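Local coordinates for uncharacterized conserved protein YjbQ/UPF0047 family, ortholog yugU B.subtilis (Clostridium acetobutylicum, PDB 1VMH) that is of unknown function but belongs to the YjbQ/UPF0047 family and assembles as a trimer with a bound sodium ion, at residues 50-55 against 109-114; 59-64 against 126-131. One frame throughout, in Å; residues are numbered along the deposited sequence.

Contact 1 (50-55 against 109-114)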
ATOM      1  N   ALA A  50       6.156   8.560  11.336  1.00 13.89           N
ATOM      2  CA  ALA A  50       5.265   9.572  10.758  1.00 13.93           C
ATOM      3  C   ALA A  50       4.276   8.858   9.873  1.00 15.18           C
ATOM      4  O   ALA A  50       4.673   8.087   8.987  1.00 16.27           O
ATOM      5  CB  ALA A  50       6.071  10.522   9.922  1.00 15.30           C
ATOM      6  N   VAL A  51       2.986   9.100  10.100  1.00 14.53           N
ATOM      7  CA  VAL A  51       1.924   8.521   9.285  1.00 15.02           C
ATOM      8  C   VAL A  51       1.271   9.633   8.502  1.00 12.95           C
ATOM      9  O   VAL A  51       0.959  10.677   9.100  1.00 15.10           O
ATOM     10  CB  VAL A  51       0.865   7.820  10.192  1.00 16.54           C
ATOM     11  CG1 VAL A  51      -0.268   7.269   9.334  1.00 17.27           C
ATOM     12  CG2 VAL A  51       1.508   6.699  11.000  1.00 17.58           C
ATOM     13  N   VAL A  52       1.148   9.458   7.177  1.00 12.83           N
ATOM     14  CA  VAL A  52       0.643  10.439   6.272  1.00 13.74           C
ATOM     15  C   VAL A  52      -0.601   9.856   5.606  1.00 12.25           C
ATOM     16  O   VAL A  52      -0.484   8.845   4.942  1.00 13.98           O
ATOM     17  CB  VAL A  52       1.689  10.779   5.186  1.00 13.40           C
ATOM     18  CG1 VAL A  52       1.198  11.854   4.253  1.00 15.48           C
ATOM     19  CG2 VAL A  52       3.008  11.206   5.839  1.00 15.78           C
ATOM     20  N   PHE A  53      -1.762  10.438   5.823  1.00 12.33           N
ATOM     21  CA  PHE A  53      -3.057   9.853   5.413  1.00 13.43           C
ATOM     22  C   PHE A  53      -3.839  10.813   4.488  1.00 12.51           C
ATOM     23  O   PHE A  53      -3.954  12.030   4.788  1.00 13.14           O
ATOM     24  CB  PHE A  53      -3.913   9.546   6.654  1.00 13.39           C
ATOM     25  CG  PHE A  53      -5.197   8.792   6.364  1.00 13.40           C
ATOM     26  CD1 PHE A  53      -6.364   9.479   6.032  1.00 14.34           C
ATOM     27  CD2 PHE A  53      -5.239   7.411   6.433  1.00 13.22           C
ATOM     28  CE1 PHE A  53      -7.520   8.775   5.773  1.00 14.11           C
ATOM     29  CE2 PHE A  53      -6.393   6.733   6.153  1.00 14.52           C
ATOM     30  CZ  PHE A  53      -7.506   7.399   5.804  1.00 15.05           C
ATOM     31  N   CYS A  54      -4.393  10.263   3.397  1.00 13.80           N
ATOM     32  CA  CYS A  54      -5.196  11.027   2.480  1.00 12.92           C
ATOM     33  C   CYS A  54      -6.668  10.724   2.683  1.00 13.64           C
ATOM     34  O   CYS A  54      -7.106   9.584   2.419  1.00 13.68           O
ATOM     35  CB  CYS A  54      -4.788  10.704   1.053  1.00 14.97           C
ATOM     36  SG  CYS A  54      -5.789  11.493  -0.157  1.00 15.49           S
ATOM     37  N   PRO A  55      -7.461  11.701   3.119  1.00 12.81           N
ATOM     38  CA  PRO A  55      -8.901  11.452   3.354  1.00 13.30           C
ATOM     39  C   PRO A  55      -9.775  11.480   2.101  1.00 13.56           C
ATOM     40  O   PRO A  55     -11.027  11.395   2.230  1.00 16.90           O
ATOM     41  CB  PRO A  55      -9.285  12.595   4.293  1.00 14.98           C
ATOM     42  CG  PRO A  55      -8.407  13.722   3.836  1.00 13.02           C
ATOM     43  CD  PRO A  55      -7.086  13.088   3.453  1.00 11.79           C
ATOM     44  N   GLN A 109       0.873   6.410   3.801  1.00 13.79           N
ATOM     45  CA  GLN A 109       2.183   5.831   3.904  1.00 12.06           C
ATOM     46  C   GLN A 109       2.770   6.219   5.266  1.00 11.97           C
ATOM     47  O   GLN A 109       2.349   7.186   5.937  1.00 15.09           O
ATOM     48  CB  GLN A 109       3.097   6.254   2.762  1.00 14.18           C
ATOM     49  CG  GLN A 109       2.552   5.950   1.372  1.00 14.08           C
ATOM     50  CD  GLN A 109       2.412   4.492   1.072  1.00 14.28           C
ATOM     51  OE1 GLN A 109       2.999   3.639   1.743  1.00 16.90           O
ATOM     52  NE2 GLN A 109       1.655   4.179   0.007  1.00 15.63           N
ATOM     53  N   GLN A 110       3.829   5.514   5.641  1.00 14.26           N
ATOM     54  CA  GLN A 110       4.502   5.783   6.909  1.00 14.41           C
ATOM     55  C   GLN A 110       6.004   5.744   6.733  1.00 14.11           C
ATOM     56  O   GLN A 110       6.534   5.045   5.853  1.00 15.65           O
ATOM     57  CB  GLN A 110       3.980   4.938   8.059  1.00 18.62           C
ATOM     58  CG  GLN A 110       4.195   3.492   7.956  1.00 20.09           C
ATOM     59  CD  GLN A 110       3.670   2.765   9.207  1.00 19.16           C
ATOM     60  OE1 GLN A 110       3.439   3.367  10.309  1.00 22.75           O
ATOM     61  NE2 GLN A 110       3.433   1.499   9.031  1.00 21.71           N
ATOM     62  N   ILE A 111       6.681   6.577   7.531  1.00 13.50           N
ATOM     63  CA  ILE A 111       8.109   6.780   7.422  1.00 13.57           C
ATOM     64  C   ILE A 111       8.687   6.721   8.840  1.00 12.89           C
ATOM     65  O   ILE A 111       8.137   7.285   9.787  1.00 12.80           O
ATOM     66  CB  ILE A 111       8.414   8.144   6.763  1.00 12.85           C
ATOM     67  CG1 ILE A 111       7.654   8.299   5.434  1.00 16.35           C
ATOM     68  CG2 ILE A 111       9.927   8.335   6.559  1.00 14.48           C
ATOM     69  CD1 ILE A 111       6.293   8.950   5.566  1.00 18.74           C
ATOM     70  N   ILE A 112       9.819   6.060   8.976  1.00 12.89           N
ATOM     71  CA  ILE A 112      10.506   5.968  10.237  1.00 14.22           C
ATOM     72  C   ILE A 112      11.123   7.313  10.551  1.00 13.12           C
ATOM     73  O   ILE A 112      11.663   8.008   9.651  1.00 12.83           O
ATOM     74  CB  ILE A 112      11.586   4.908  10.166  1.00 13.76           C
ATOM     75  CG1 ILE A 112      10.946   3.518   9.997  1.00 15.27           C
ATOM     76  CG2 ILE A 112      12.455   4.909  11.434  1.00 15.30           C
ATOM     77  CD1 ILE A 112      11.909   2.435   9.379  1.00 15.68           C
ATOM     78  N   ILE A 113      11.042   7.692  11.820  1.00 13.84           N
ATOM     79  CA  ILE A 113      11.740   8.845  12.349  1.00 13.53           C
ATOM     80  C   ILE A 113      12.892   8.326  13.200  1.00 14.60           C
ATOM     81  O   ILE A 113      12.670   7.519  14.116  1.00 14.76           O
ATOM     82  CB  ILE A 113      10.815   9.731  13.204  1.00 14.75           C
ATOM     83  CG1 ILE A 113       9.628  10.238  12.380  1.00 13.36           C
ATOM     84  CG2 ILE A 113      11.584  10.899  13.787  1.00 14.12           C
ATOM     85  CD1 ILE A 113       8.486  10.755  13.251  1.00 13.88           C
ATOM     86  N   GLU A 114      14.101   8.742  12.861  1.00 13.22           N
ATOM     87  CA  GLU A 114      15.307   8.311  13.578  1.00 14.90           C
ATOM     88  C   GLU A 114      16.189   9.530  13.776  1.00 15.39           C
ATOM     89  O   GLU A 114      16.444  10.259  12.807  1.00 13.41           O
ATOM     90  CB  GLU A 114      16.041   7.271  12.733  1.00 14.81           C
ATOM     91  CG  GLU A 114      17.275   6.672  13.409  1.00 17.63           C
ATOM     92  CD  GLU A 114      17.989   5.722  12.472  1.00 19.48           C
ATOM     93  OE1 GLU A 114      18.500   6.161  11.413  1.00 23.71           O
ATOM     94  OE2 GLU A 114      18.023   4.517  12.784  1.00 24.62           O
TER
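Strands 50-53 and 109-114 run antiparallel at 162°, and Ala50 with Ile111 and Val52 with Gln109 form hydrogen-bonded pairs on either side of the non-hydrogen-bonded pair Val51-Gln110. The bond from Ala50 N to Ile111 O (2.8 Å) is almost straight, and Val52 N bonds Gln109 O (2.9 Å); each is returned within its pair. The strands are inner neighbours in the five-stranded antiparallel sheet of this YjbQ-like fold, and one buried face is filled by Ala50, Val52 and Ile111, compact or beta-branched residues that suit burial and the beta conformation. On this face the CG2 methyl of Val52 crosses the end of Ile111 at 4.0 Å from its CD1. Ile113, with CG1 beside its backbone N (chi1 -60°) and extended beyond, reaches CD1 to 4.1 Å from Ala50 CB, and Val36 and Val40 of helix 33-43 cover this side. On the other face Val51 and Gln110 run alongside each other, with Val51 CG2 3.9 Å from Gln110 OE1. The glutamine leaves at a cramped chi1 of 65° and extends to the subunit interface, where its buried OE1 accepts from Gln110 of the second subunit and NE2 donates to Gln110 of the third.

Contact 2 (59-64 against 126-131)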
ATOM      1  N   ALA A  59      -7.615  10.437  -4.463  1.00 12.84           N
ATOM      2  CA  ALA A  59      -6.214  10.774  -4.338  1.00 13.73           C
ATOM      3  C   ALA A  59      -5.579   9.759  -3.360  1.00 14.49           C
ATOM      4  O   ALA A  59      -6.268   8.979  -2.712  1.00 14.40           O
ATOM      5  CB  ALA A  59      -6.036  12.183  -3.879  1.00 14.63           C
ATOM      6  N   GLY A  60      -4.263   9.780  -3.278  1.00 14.43           N
ATOM      7  CA  GLY A  60      -3.563   8.865  -2.408  1.00 13.17           C
ATOM      8  C   GLY A  60      -2.214   9.430  -2.008  1.00 13.21           C
ATOM      9  O   GLY A  60      -1.938  10.634  -2.180  1.00 13.34           O
ATOM     10  N   ILE A  61      -1.416   8.563  -1.387  1.00 11.36           N
ATOM     11  CA  ILE A  61      -0.064   8.916  -0.930  1.00 11.43           C
ATOM     12  C   ILE A  61       0.898   7.864  -1.453  1.00 12.44           C
ATOM     13  O   ILE A  61       0.603   6.674  -1.391  1.00 12.99           O
ATOM     14  CB  ILE A  61       0.052   8.942   0.612  1.00 12.52           C
ATOM     15  CG1 ILE A  61      -1.056   9.807   1.249  1.00 14.60           C
ATOM     16  CG2 ILE A  61       1.440   9.381   1.045  1.00 13.96           C
ATOM     17  CD1 ILE A  61      -1.011  11.293   1.028  1.00 15.00           C
ATOM     18  N   THR A  62       2.033   8.271  -1.988  1.00 12.34           N
ATOM     19  CA  THR A  62       3.077   7.323  -2.332  1.00 13.30           C
ATOM     20  C   THR A  62       4.440   7.880  -1.984  1.00 12.14           C
ATOM     21  O   THR A  62       4.553   9.043  -1.634  1.00 13.79           O
ATOM     22  CB  THR A  62       3.063   6.940  -3.832  1.00 13.89           C
ATOM     23  OG1 THR A  62       3.825   5.716  -4.008  1.00 13.49           O
ATOM     24  CG2 THR A  62       3.604   8.036  -4.699  1.00 14.49           C
ATOM     25  N   ILE A  63       5.470   7.058  -2.048  1.00 13.08           N
ATOM     26  CA  ILE A  63       6.874   7.516  -1.789  1.00 12.33           C
ATOM     27  C   ILE A  63       7.654   7.117  -3.011  1.00 13.07           C
ATOM     28  O   ILE A  63       7.599   5.948  -3.401  1.00 14.22           O
ATOM     29  CB  ILE A  63       7.417   6.888  -0.499  1.00 14.14           C
ATOM     30  CG1 ILE A  63       6.580   7.368   0.708  1.00 14.32           C
ATOM     31  CG2 ILE A  63       8.885   7.192  -0.289  1.00 14.84           C
ATOM     32  CD1 ILE A  63       6.986   6.879   2.093  1.00 16.48           C
ATOM     33  N   ASN A  64       8.374   8.043  -3.625  1.00 12.17           N
ATOM     34  CA  ASN A  64       9.069   7.695  -4.849  1.00 13.58           C
ATOM     35  C   ASN A  64      10.121   8.759  -5.132  1.00 13.91           C
ATOM     36  O   ASN A  64      10.386   9.626  -4.300  1.00 13.51           O
ATOM     37  CB  ASN A  64       8.095   7.433  -6.015  1.00 16.13           C
ATOM     38  CG  ASN A  64       8.587   6.343  -6.962  1.00 13.74           C
ATOM     39  OD1 ASN A  64       9.667   6.477  -7.538  1.00 13.86           O
ATOM     40  ND2 ASN A  64       7.815   5.252  -7.102  1.00 16.19           N
ATOM     41  N   ILE A 126       8.008  11.994  -0.277  1.00 12.86           N
ATOM     42  CA  ILE A 126       6.632  11.633   0.059  1.00 12.91           C
ATOM     43  C   ILE A 126       5.724  12.499  -0.780  1.00 13.95           C
ATOM     44  O   ILE A 126       5.892  13.734  -0.798  1.00 13.36           O
ATOM     45  CB  ILE A 126       6.325  11.877   1.522  1.00 14.59           C
ATOM     46  CG1 ILE A 126       7.299  11.145   2.453  1.00 15.89           C
ATOM     47  CG2 ILE A 126       4.884  11.441   1.798  1.00 14.71           C
ATOM     48  CD1 ILE A 126       7.404  11.780   3.837  1.00 18.55           C
ATOM     49  N   TYR A 127       4.800  11.882  -1.529  1.00 13.97           N
ATOM     50  CA  TYR A 127       3.920  12.556  -2.455  1.00 12.81           C
ATOM     51  C   TYR A 127       2.458  12.357  -2.175  1.00 11.95           C
ATOM     52  O   TYR A 127       2.008  11.255  -1.896  1.00 13.45           O
ATOM     53  CB  TYR A 127       4.156  12.014  -3.847  1.00 14.04           C
ATOM     54  CG  TYR A 127       5.386  12.495  -4.523  1.00 13.21           C
ATOM     55  CD1 TYR A 127       5.408  13.749  -5.101  1.00 14.40           C
ATOM     56  CD2 TYR A 127       6.498  11.701  -4.638  1.00 15.61           C
ATOM     57  CE1 TYR A 127       6.521  14.208  -5.766  1.00 14.16           C
ATOM     58  CE2 TYR A 127       7.602  12.141  -5.328  1.00 19.58           C
ATOM     59  CZ  TYR A 127       7.600  13.399  -5.878  1.00 16.97           C
ATOM     60  OH  TYR A 127       8.708  13.864  -6.592  1.00 19.40           O
ATOM     61  N   PHE A 128       1.707  13.448  -2.220  1.00 12.27           N
ATOM     62  CA  PHE A 128       0.261  13.398  -2.421  1.00 12.20           C
ATOM     63  C   PHE A 128       0.002  13.181  -3.920  1.00 13.82           C
ATOM     64  O   PHE A 128       0.522  13.944  -4.748  1.00 13.78           O
ATOM     65  CB  PHE A 128      -0.330  14.738  -2.005  1.00 13.61           C
ATOM     66  CG  PHE A 128      -1.817  14.800  -2.027  1.00 13.89           C
ATOM     67  CD1 PHE A 128      -2.492  15.078  -3.170  1.00 12.52           C
ATOM     68  CD2 PHE A 128      -2.560  14.590  -0.872  1.00 14.13           C
ATOM     69  CE1 PHE A 128      -3.891  15.139  -3.189  1.00 14.10           C
ATOM     70  CE2 PHE A 128      -3.933  14.684  -0.895  1.00 15.67           C
ATOM     71  CZ  PHE A 128      -4.588  14.932  -2.037  1.00 15.10           C
ATOM     72  N   THR A 129      -0.750  12.127  -4.285  1.00 13.31           N
ATOM     73  CA  THR A 129      -1.015  11.773  -5.669  1.00 13.18           C
ATOM     74  C   THR A 129      -2.477  12.141  -5.998  1.00 13.32           C
ATOM     75  O   THR A 129      -3.425  11.421  -5.639  1.00 13.80           O
ATOM     76  CB  THR A 129      -0.734  10.271  -5.987  1.00 14.04           C
ATOM     77  OG1 THR A 129      -1.599   9.437  -5.205  1.00 14.30           O
ATOM     78  CG2 THR A 129       0.688   9.912  -5.513  1.00 14.85           C
ATOM     79  N   GLU A 130      -2.657  13.268  -6.688  1.00 13.31           N
ATOM     80  CA  GLU A 130      -3.964  13.717  -7.107  1.00 13.57           C
ATOM     81  C   GLU A 130      -4.344  13.002  -8.373  1.00 13.91           C
ATOM     82  O   GLU A 130      -3.589  13.059  -9.345  1.00 16.08           O
ATOM     83  CB  GLU A 130      -3.930  15.229  -7.339  1.00 14.79           C
ATOM     84  CG  GLU A 130      -5.205  15.809  -7.971  1.00 12.30           C
ATOM     85  CD  GLU A 130      -6.364  15.717  -7.015  1.00 14.63           C
ATOM     86  OE1 GLU A 130      -6.971  14.639  -6.914  1.00 15.32           O
ATOM     87  OE2 GLU A 130      -6.692  16.732  -6.363  1.00 17.21           O
ATOM     88  N   PHE A 131      -5.548  12.417  -8.404  1.00 14.09           N
ATOM     89  CA  PHE A 131      -6.107  11.867  -9.635  1.00 13.05           C
ATOM     90  C   PHE A 131      -7.420  12.493 -10.156  1.00 12.62           C
ATOM     91  O   PHE A 131      -7.912  12.081 -11.221  1.00 14.23           O
ATOM     92  CB  PHE A 131      -6.246  10.357  -9.517  1.00 12.72           C
ATOM     93  CG  PHE A 131      -4.924   9.669  -9.261  1.00 14.56           C
ATOM     94  CD1 PHE A 131      -3.915   9.697 -10.220  1.00 13.69           C
ATOM     95  CD2 PHE A 131      -4.689   9.021  -8.055  1.00 15.58           C
ATOM     96  CE1 PHE A 131      -2.697   9.057  -9.997  1.00 15.45           C
ATOM     97  CE2 PHE A 131      -3.466   8.384  -7.816  1.00 15.35           C
ATOM     98  CZ  PHE A 131      -2.486   8.415  -8.766  1.00 14.69           C
TER
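The three-stranded antiparallel sheet has strand 124-130 in the middle, paired here with strand 59-65, an outermost strand within this chain. Gly60-Thr129 and Thr62-Tyr127 are the hydrogen-bonded pairs. Thr129 N points almost straight at Gly60 O (2.8 Å) but comes from above the carbonyl plane, and Thr62 N bonds Tyr127 O (3.0 Å). On the mostly apolar face of Ala59, Ile61 and Phe128, small Ala59 sets CB 3.6 Å from Phe128 CZ, and Ile61 brings CD1 to 4.1 Å from Phe128 CD2 while its CG2 crosses Ile126 CG2. Glu130 ends this face, bonded to Thr23 and salt-bridged to Arg137. Gly60 O lies over one face of the Phe128 ring. On the opposite face of the sheet Gly60, lacking a side chain, lets Thr129 OG1 approach to 3.3 Å from Gly60 C. Thr62 CG2 meets Thr129 CG2 at 3.6 Å: a chi1 of -162° puts this methyl between the Thr62 backbone N and carbonyl carbon, while OG1 bonds Ser103 OG of the third subunit. Tyr127 turns a ring edge to Asn64 O, and its OH bonds Glu65 O. The alternating hydrogen-bonded and non-hydrogen-bonded pairs are those of an antiparallel ladder, here in the smaller sheet of the YjbQ-like fold.

In the fold
After strands 18-22 and 28-31 and helix 33-43, the chain enters 50-55, turns, and runs into 59-64. It then passes through helices 69-82 and 96-105 before 109-114 closes contact 1, and 126-131 later closes contact 2. The two loops cross: contact 2 opens at 59-64, inside the loop closed by contact 1, and closes at 126-131, beyond it. Contact 1 joins inner strands of the five-stranded sheet and contact 2 two strands of the three-stranded sheet, their centres about 12 Å apart. The sheets meet where Ile111 CD1 packs 3.5 Å from Ile126 CD1, and Gln109 NE2 probably hydrogen-bonds Ile61 O at 3.0 Å. Both contacts also touch the third subunit.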